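Local coordinates for Cg9734-pa (Drosophila melanogaster, PDB 2BK9), which binds heme b through two axial histidines as a hexacoordinate insect globin and probably carries oxygen, at residues Ile27-Asn38 against Ser105-Val116. The protein carries 1 engineered substitution. Numbering follows the deposited sequence.
Sequences ILTQFFNRFPSN and SYNQLKGVILDV. With HEM (protoporphyrin IX containing Fe), chain B.
Helix 27-34 crosses helix 105-116 with axes 9.1 Å apart at closest approach and an angle of 133° between their directions, the backbones coming nearest at Ile-27/Ile-113 and Phe-31/Leu-109; by position in the globin fold these are the B and G helices. Ile-27 is a knob among Leu-109, Val-112, Ile-113 and Val-116. Its CG2, anti to the backbone N, lies 3.7 Å from Leu-109 CD1, while CG1 diverges to Val-116, a division of labour that suits a beta-branched residue. Val-112 returns the packing as a knob among Ile-27, Gln-30, Phe-31 and Arg-34, slim enough for its CG1 to approach Ile-27 O. Phe-31, flat and long, takes Leu-109 CD1 over one ring face, and Phe-31 CZ lies 3.7 Å from heme CMC; Leu-109 CD2 also touches the heme. On the outer side, Gln-30 is long enough to pass Val-112 and donate from NE2 to Asp-115 OD2 (2.9 Å), and its OE1 receives Arg-34 NE on an in-plane lone pair. Water 1 links Arg-34 NH2 to the same carboxylate oxygen. Just past helix 20-34, where Phe-35 leaves helical geometry, its ring lies between Arg-34 CB and Gln-108, whose CG stands 3.5 Å above the ring centre and whose amide is stacked 13° from the ring plane. Asn-38 bridges the segments because one amide offers both an acceptor and a donor: OD1 accepts from Ser-105 OG (2.7 Å), and ND2 donates to Gln-108 OE1 (2.9 Å, 172°) and to Phe-35 O. A leucine in its place would probably leave Ser-105 OG and Gln-108 OE1 without these mates and free the glutamine amide to turn. Apolar knobs thus join the helices, Phe-31 and Leu-109 carry that packing to the heme, and Asn-38 ties the chain after helix 20-34 to Ser-105 and Gln-108 beside it.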
loop_
_atom_site.group_PDB
_atom_site.type_symbol
_atom_site.label_atom_id
_atom_site.label_comp_id
_atom_site.label_asym_id
_atom_site.label_seq_id
_atom_site.Cartn_x
_atom_site.Cartn_y
_atom_site.Cartn_z
ATOM N N ILE A 27 8.599 -2.945 -1.633
ATOM C CA ILE A 27 7.855 -2.136 -0.702
ATOM C C ILE A 27 8.160 -2.542 0.727
ATOM O O ILE A 27 8.528 -1.708 1.576
ATOM C CB ILE A 27 6.349 -2.205 -0.989
ATOM C CG1 ILE A 27 6.012 -1.549 -2.321
ATOM C CG2 ILE A 27 5.553 -1.620 0.162
ATOM C CD1 ILE A 27 4.598 -1.796 -2.823
ATOM N N LEU A 28 7.996 -3.827 1.036
ATOM C CA LEU A 28 8.069 -4.206 2.432
ATOM C C LEU A 28 9.491 -4.242 2.971
ATOM O O LEU A 28 9.715 -3.858 4.115
ATOM C CB LEU A 28 7.258 -5.491 2.573
ATOM C CG LEU A 28 6.685 -5.849 3.899
ATOM C CD1 LEU A 28 5.744 -4.788 4.451
ATOM C CD2 LEU A 28 6.010 -7.188 3.852
ATOM N N THR A 29 10.468 -4.656 2.172
ATOM C CA THR A 29 11.840 -4.528 2.643
ATOM C C THR A 29 12.207 -3.063 2.910
ATOM O O THR A 29 12.877 -2.786 3.898
ATOM C CB THR A 29 12.893 -5.166 1.743
ATOM O OG1 THR A 29 12.869 -4.558 0.452
ATOM C CG2 THR A 29 12.738 -6.667 1.646
ATOM N N GLN A 30 11.763 -2.140 2.057
ATOM C CA GLN A 30 12.106 -0.744 2.268
ATOM C C GLN A 30 11.440 -0.216 3.540
ATOM O O GLN A 30 12.033 0.537 4.301
ATOM C CB GLN A 30 11.738 0.116 1.033
ATOM C CG GLN A 30 12.045 1.600 1.257
ATOM C CD GLN A 30 11.710 2.605 0.164
ATOM O OE1 GLN A 30 11.837 3.824 0.395
ATOM N NE2 GLN A 30 11.347 2.167 -1.028
ATOM N N PHE A 31 10.188 -0.604 3.730
ATOM C CA PHE A 31 9.466 -0.238 4.940
ATOM C C PHE A 31 10.256 -0.655 6.187
ATOM O O PHE A 31 10.457 0.140 7.091
ATOM C CB PHE A 31 8.114 -0.890 4.854
ATOM C CG PHE A 31 7.184 -0.657 6.009
ATOM C CD1 PHE A 31 6.791 0.619 6.409
ATOM C CD2 PHE A 31 6.618 -1.734 6.642
ATOM C CE1 PHE A 31 5.869 0.801 7.405
ATOM C CE2 PHE A 31 5.668 -1.551 7.627
ATOM C CZ PHE A 31 5.303 -0.270 8.005
ATOM N N PHE A 32 10.678 -1.906 6.213
ATOM C CA PHE A 32 11.373 -2.402 7.399
ATOM C C PHE A 32 12.807 -1.884 7.515
ATOM O O PHE A 32 13.313 -1.743 8.617
ATOM C CB PHE A 32 11.366 -3.922 7.450
ATOM C CG PHE A 32 10.016 -4.525 7.551
ATOM C CD1 PHE A 32 9.095 -4.098 8.505
ATOM C CD2 PHE A 32 9.643 -5.566 6.709
ATOM C CE1 PHE A 32 7.869 -4.691 8.565
ATOM C CE2 PHE A 32 8.408 -6.160 6.806
ATOM C CZ PHE A 32 7.546 -5.747 7.746
ATOM N N ASN A 33 13.453 -1.622 6.385
ATOM C CA ASN A 33 14.799 -1.055 6.427
ATOM C C ASN A 33 14.802 0.333 7.001
ATOM O O ASN A 33 15.627 0.673 7.855
ATOM C CB ASN A 33 15.349 -1.056 4.986
ATOM C CG ASN A 33 16.782 -0.738 4.902
ATOM O OD1 ASN A 33 17.553 -1.039 5.804
ATOM N ND2 ASN A 33 17.158 -0.116 3.800
ATOM N N ARG A 34 13.882 1.176 6.520
ATOM C CA ARG A 34 13.783 2.570 7.014
ATOM C C ARG A 34 13.154 2.640 8.402
ATOM O O ARG A 34 13.533 3.483 9.183
ATOM C CB ARG A 34 12.951 3.400 6.037
ATOM C CG ARG A 34 13.587 3.659 4.704
ATOM C CD ARG A 34 12.787 4.703 3.941
ATOM N NE ARG A 34 13.252 4.953 2.607
ATOM C CZ ARG A 34 14.379 5.598 2.309
ATOM N NH1 ARG A 34 15.086 6.216 3.222
ATOM N NH2 ARG A 34 14.734 5.697 1.022
ATOM N N PHE A 35 12.185 1.774 8.659
ATOM C CA PHE A 35 11.333 1.876 9.837
ATOM C C PHE A 35 11.259 0.511 10.536
ATOM O O PHE A 35 10.222 -0.146 10.532
ATOM C CB PHE A 35 9.971 2.411 9.440
ATOM C CG PHE A 35 10.029 3.647 8.591
ATOM C CD1 PHE A 35 10.486 4.844 9.097
ATOM C CD2 PHE A 35 9.648 3.605 7.257
ATOM C CE1 PHE A 35 10.548 5.961 8.304
ATOM C CE2 PHE A 35 9.695 4.750 6.460
ATOM C CZ PHE A 35 10.143 5.906 6.997
ATOM N N PRO A 36 12.381 0.066 11.097
ATOM C CA PRO A 36 12.461 -1.286 11.650
ATOM C C PRO A 36 11.534 -1.612 12.799
ATOM O O PRO A 36 11.272 -2.780 13.025
ATOM C CB PRO A 36 13.908 -1.404 12.096
ATOM C CG PRO A 36 14.389 -0.020 12.245
ATOM C CD PRO A 36 13.690 0.735 11.136
ATOM N N SER A 37 11.023 -0.619 13.494
ATOM C CA SER A 37 10.118 -0.918 14.586
ATOM C C SER A 37 8.922 -1.733 14.097
ATOM O O SER A 37 8.409 -2.557 14.842
ATOM C CB SER A 37 9.649 0.368 15.229
ATOM O OG SER A 37 8.785 1.081 14.387
ATOM N N ASN A 38 8.516 -1.540 12.840
ATOM C CA ASN A 38 7.368 -2.218 12.296
ATOM C C ASN A 38 7.567 -3.743 12.194
ATOM O O ASN A 38 6.599 -4.472 12.213
ATOM C CB ASN A 38 7.027 -1.658 10.927
ATOM C CG ASN A 38 6.558 -0.227 11.010
ATOM O OD1 ASN A 38 5.461 0.039 11.498
ATOM N ND2 ASN A 38 7.410 0.709 10.573
ATOM N N SER A 105 2.832 4.708 11.275
ATOM C CA SER A 105 3.231 3.517 10.552
ATOM C C SER A 105 2.644 3.481 9.147
ATOM O O SER A 105 3.347 3.200 8.178
ATOM C CB SER A 105 2.789 2.300 11.349
ATOM O OG SER A 105 3.115 1.101 10.736
ATOM N N TYR A 106 1.350 3.742 8.991
ATOM C CA TYR A 106 0.767 3.857 7.679
ATOM C C TYR A 106 1.483 4.917 6.832
ATOM O O TYR A 106 1.756 4.689 5.650
ATOM C CB TYR A 106 -0.711 4.170 7.724
ATOM C CG TYR A 106 -1.600 2.978 7.994
ATOM C CD1 TYR A 106 -1.787 1.986 7.048
ATOM C CD2 TYR A 106 -2.293 2.885 9.191
ATOM C CE1 TYR A 106 -2.631 0.931 7.246
ATOM C CE2 TYR A 106 -3.163 1.828 9.403
ATOM C CZ TYR A 106 -3.353 0.868 8.425
ATOM O OH TYR A 106 -4.226 -0.159 8.600
ATOM N N ASN A 107 1.770 6.076 7.398
ATOM C CA ASN A 107 2.433 7.143 6.649
ATOM C C ASN A 107 3.858 6.751 6.264
ATOM O O ASN A 107 4.323 7.110 5.179
ATOM C CB ASN A 107 2.367 8.451 7.413
ATOM C CG ASN A 107 1.011 9.084 7.337
ATOM O OD1 ASN A 107 0.294 8.947 6.341
ATOM N ND2 ASN A 107 0.620 9.782 8.417
ATOM N N GLN A 108 4.539 5.979 7.106
ATOM C CA GLN A 108 5.821 5.398 6.765
ATOM C C GLN A 108 5.691 4.523 5.505
ATOM O O GLN A 108 6.470 4.635 4.556
ATOM C CB GLN A 108 6.362 4.579 7.957
ATOM C CG GLN A 108 6.873 5.430 9.083
ATOM C CD GLN A 108 7.146 4.634 10.346
ATOM O OE1 GLN A 108 6.700 3.499 10.490
ATOM N NE2 GLN A 108 7.880 5.227 11.268
ATOM N N LEU A 109 4.685 3.653 5.475
ATOM C CA LEU A 109 4.484 2.793 4.334
ATOM C C LEU A 109 4.104 3.593 3.098
ATOM O O LEU A 109 4.501 3.242 1.986
ATOM C CB LEU A 109 3.410 1.732 4.650
ATOM C CG LEU A 109 3.240 0.672 3.567
ATOM C CD1 LEU A 109 4.441 -0.196 3.382
ATOM C CD2 LEU A 109 2.029 -0.197 3.833
ATOM N N LYS A 110 3.336 4.643 3.297
ATOM C CA LYS A 110 2.836 5.451 2.175
ATOM C C LYS A 110 3.984 5.980 1.322
ATOM O O LYS A 110 3.978 5.886 0.088
ATOM C CB LYS A 110 2.017 6.629 2.711
ATOM C CG LYS A 110 1.363 7.542 1.725
ATOM C CD LYS A 110 0.680 8.738 2.492
ATOM C CE LYS A 110 -0.420 9.433 1.736
ATOM N NZ LYS A 110 -0.690 10.716 2.450
ATOM N N GLY A 111 4.977 6.580 1.971
ATOM C CA GLY A 111 6.065 7.134 1.237
ATOM C C GLY A 111 6.862 6.081 0.521
ATOM O O GLY A 111 7.349 6.288 -0.575
ATOM N N VAL A 112 6.961 4.904 1.115
ATOM C CA VAL A 112 7.699 3.791 0.513
ATOM C C VAL A 112 6.957 3.242 -0.683
ATOM O O VAL A 112 7.575 2.972 -1.708
ATOM C CB VAL A 112 7.922 2.731 1.552
ATOM C CG1 VAL A 112 8.290 1.438 0.923
ATOM C CG2 VAL A 112 8.916 3.203 2.641
ATOM N N ILE A 113 5.642 3.104 -0.609
ATOM C CA ILE A 113 4.860 2.660 -1.774
ATOM C C ILE A 113 5.067 3.614 -2.935
ATOM O O ILE A 113 5.335 3.207 -4.060
ATOM C CB ILE A 113 3.361 2.577 -1.408
ATOM C CG1 ILE A 113 3.129 1.422 -0.431
ATOM C CG2 ILE A 113 2.511 2.412 -2.661
ATOM C CD1 ILE A 113 1.749 1.469 0.175
ATOM N N LEU A 114 4.932 4.908 -2.679
ATOM C CA LEU A 114 5.084 5.881 -3.753
ATOM C C LEU A 114 6.500 5.873 -4.323
ATOM O O LEU A 114 6.675 5.980 -5.537
ATOM C CB LEU A 114 4.670 7.265 -3.257
ATOM C CG LEU A 114 3.144 7.410 -3.065
ATOM C CD1 LEU A 114 2.844 8.655 -2.261
ATOM C CD2 LEU A 114 2.406 7.425 -4.384
ATOM N N ASP A 115 7.495 5.677 -3.472
ATOM C CA ASP A 115 8.860 5.576 -3.916
ATOM C C ASP A 115 9.048 4.368 -4.858
ATOM O O ASP A 115 9.668 4.470 -5.912
ATOM C CB ASP A 115 9.758 5.463 -2.694
ATOM C CG ASP A 115 11.155 5.350 -3.023
ATOM O OD1 ASP A 115 11.739 6.413 -3.339
ATOM O OD2 ASP A 115 11.758 4.237 -3.044
ATOM N N VAL A 116 8.532 3.216 -4.454
ATOM C CA VAL A 116 8.698 2.014 -5.236
ATOM C C VAL A 116 8.009 2.158 -6.590
ATOM O O VAL A 116 8.568 1.794 -7.613
ATOM C CB VAL A 116 8.210 0.800 -4.472
ATOM C CG1 VAL A 116 8.060 -0.431 -5.397
ATOM C CG2 VAL A 116 9.142 0.488 -3.312
HETATM C CHA HEM B . -2.128 -8.259 8.057
HETATM C CHB HEM B . -3.029 -5.634 4.130
HETATM C CHC HEM B . -0.261 -2.196 5.921
HETATM C CHD HEM B . 0.997 -4.971 9.591
HETATM C C1A HEM B . -2.657 -7.804 6.878
HETATM C C2A HEM B . -3.736 -8.455 6.133
HETATM C C3A HEM B . -4.019 -7.722 5.033
HETATM C C4A HEM B . -3.091 -6.628 5.060
HETATM C CMA HEM B . -5.054 -7.923 3.909
HETATM C CAA HEM B . -4.414 -9.753 6.589
HETATM C CBA HEM B . -5.407 -9.478 7.718
HETATM C CGA HEM B . -5.917 -10.818 8.179
HETATM O O1A HEM B . -5.203 -11.521 8.955
HETATM O O2A HEM B . -7.037 -11.183 7.785
HETATM C C1B HEM B . -2.303 -4.472 4.238
HETATM C C2B HEM B . -2.407 -3.371 3.322
HETATM C C3B HEM B . -1.624 -2.400 3.832
HETATM C C4B HEM B . -1.085 -2.857 5.077
HETATM C CMB HEM B . -3.225 -3.382 2.062
HETATM C CAB HEM B . -1.423 -1.023 3.330
HETATM C CBB HEM B . -1.423 -0.657 2.062
HETATM C C1C HEM B . 0.325 -2.620 7.074
HETATM C C2C HEM B . 1.218 -1.856 7.938
HETATM C C3C HEM B . 1.624 -2.648 8.930
HETATM C C4C HEM B . 0.964 -3.914 8.745
HETATM C CMC HEM B . 1.580 -0.391 7.704
HETATM C CAC HEM B . 2.578 -2.241 10.021
HETATM C CBC HEM B . 3.400 -3.016 10.696
HETATM C C1D HEM B . 0.285 -6.121 9.503
HETATM C C2D HEM B . 0.278 -7.140 10.465
HETATM C C3D HEM B . -0.636 -8.132 10.015
HETATM C C4D HEM B . -1.162 -7.616 8.780
HETATM C CMD HEM B . 1.137 -7.200 11.716
HETATM C CAD HEM B . -0.970 -9.414 10.732
HETATM C CBD HEM B . 0.028 -10.491 10.442
HETATM C CGD HEM B . -0.249 -11.776 11.155
HETATM O O1D HEM B . 0.606 -12.692 11.112
HETATM O O2D HEM B . -1.338 -11.904 11.776
HETATM N NA HEM B . -2.307 -6.675 6.216
HETATM N NB HEM B . -1.479 -4.146 5.322
HETATM N NC HEM B . 0.183 -3.879 7.597
HETATM N ND HEM B . -0.604 -6.414 8.492
HETATM FE FE HEM B . -1.038 -5.312 6.895
HETATM O O HOH W 1 14.218 4.391 -1.605
HETATM O O HOH W 2 8.847 3.901 13.829
#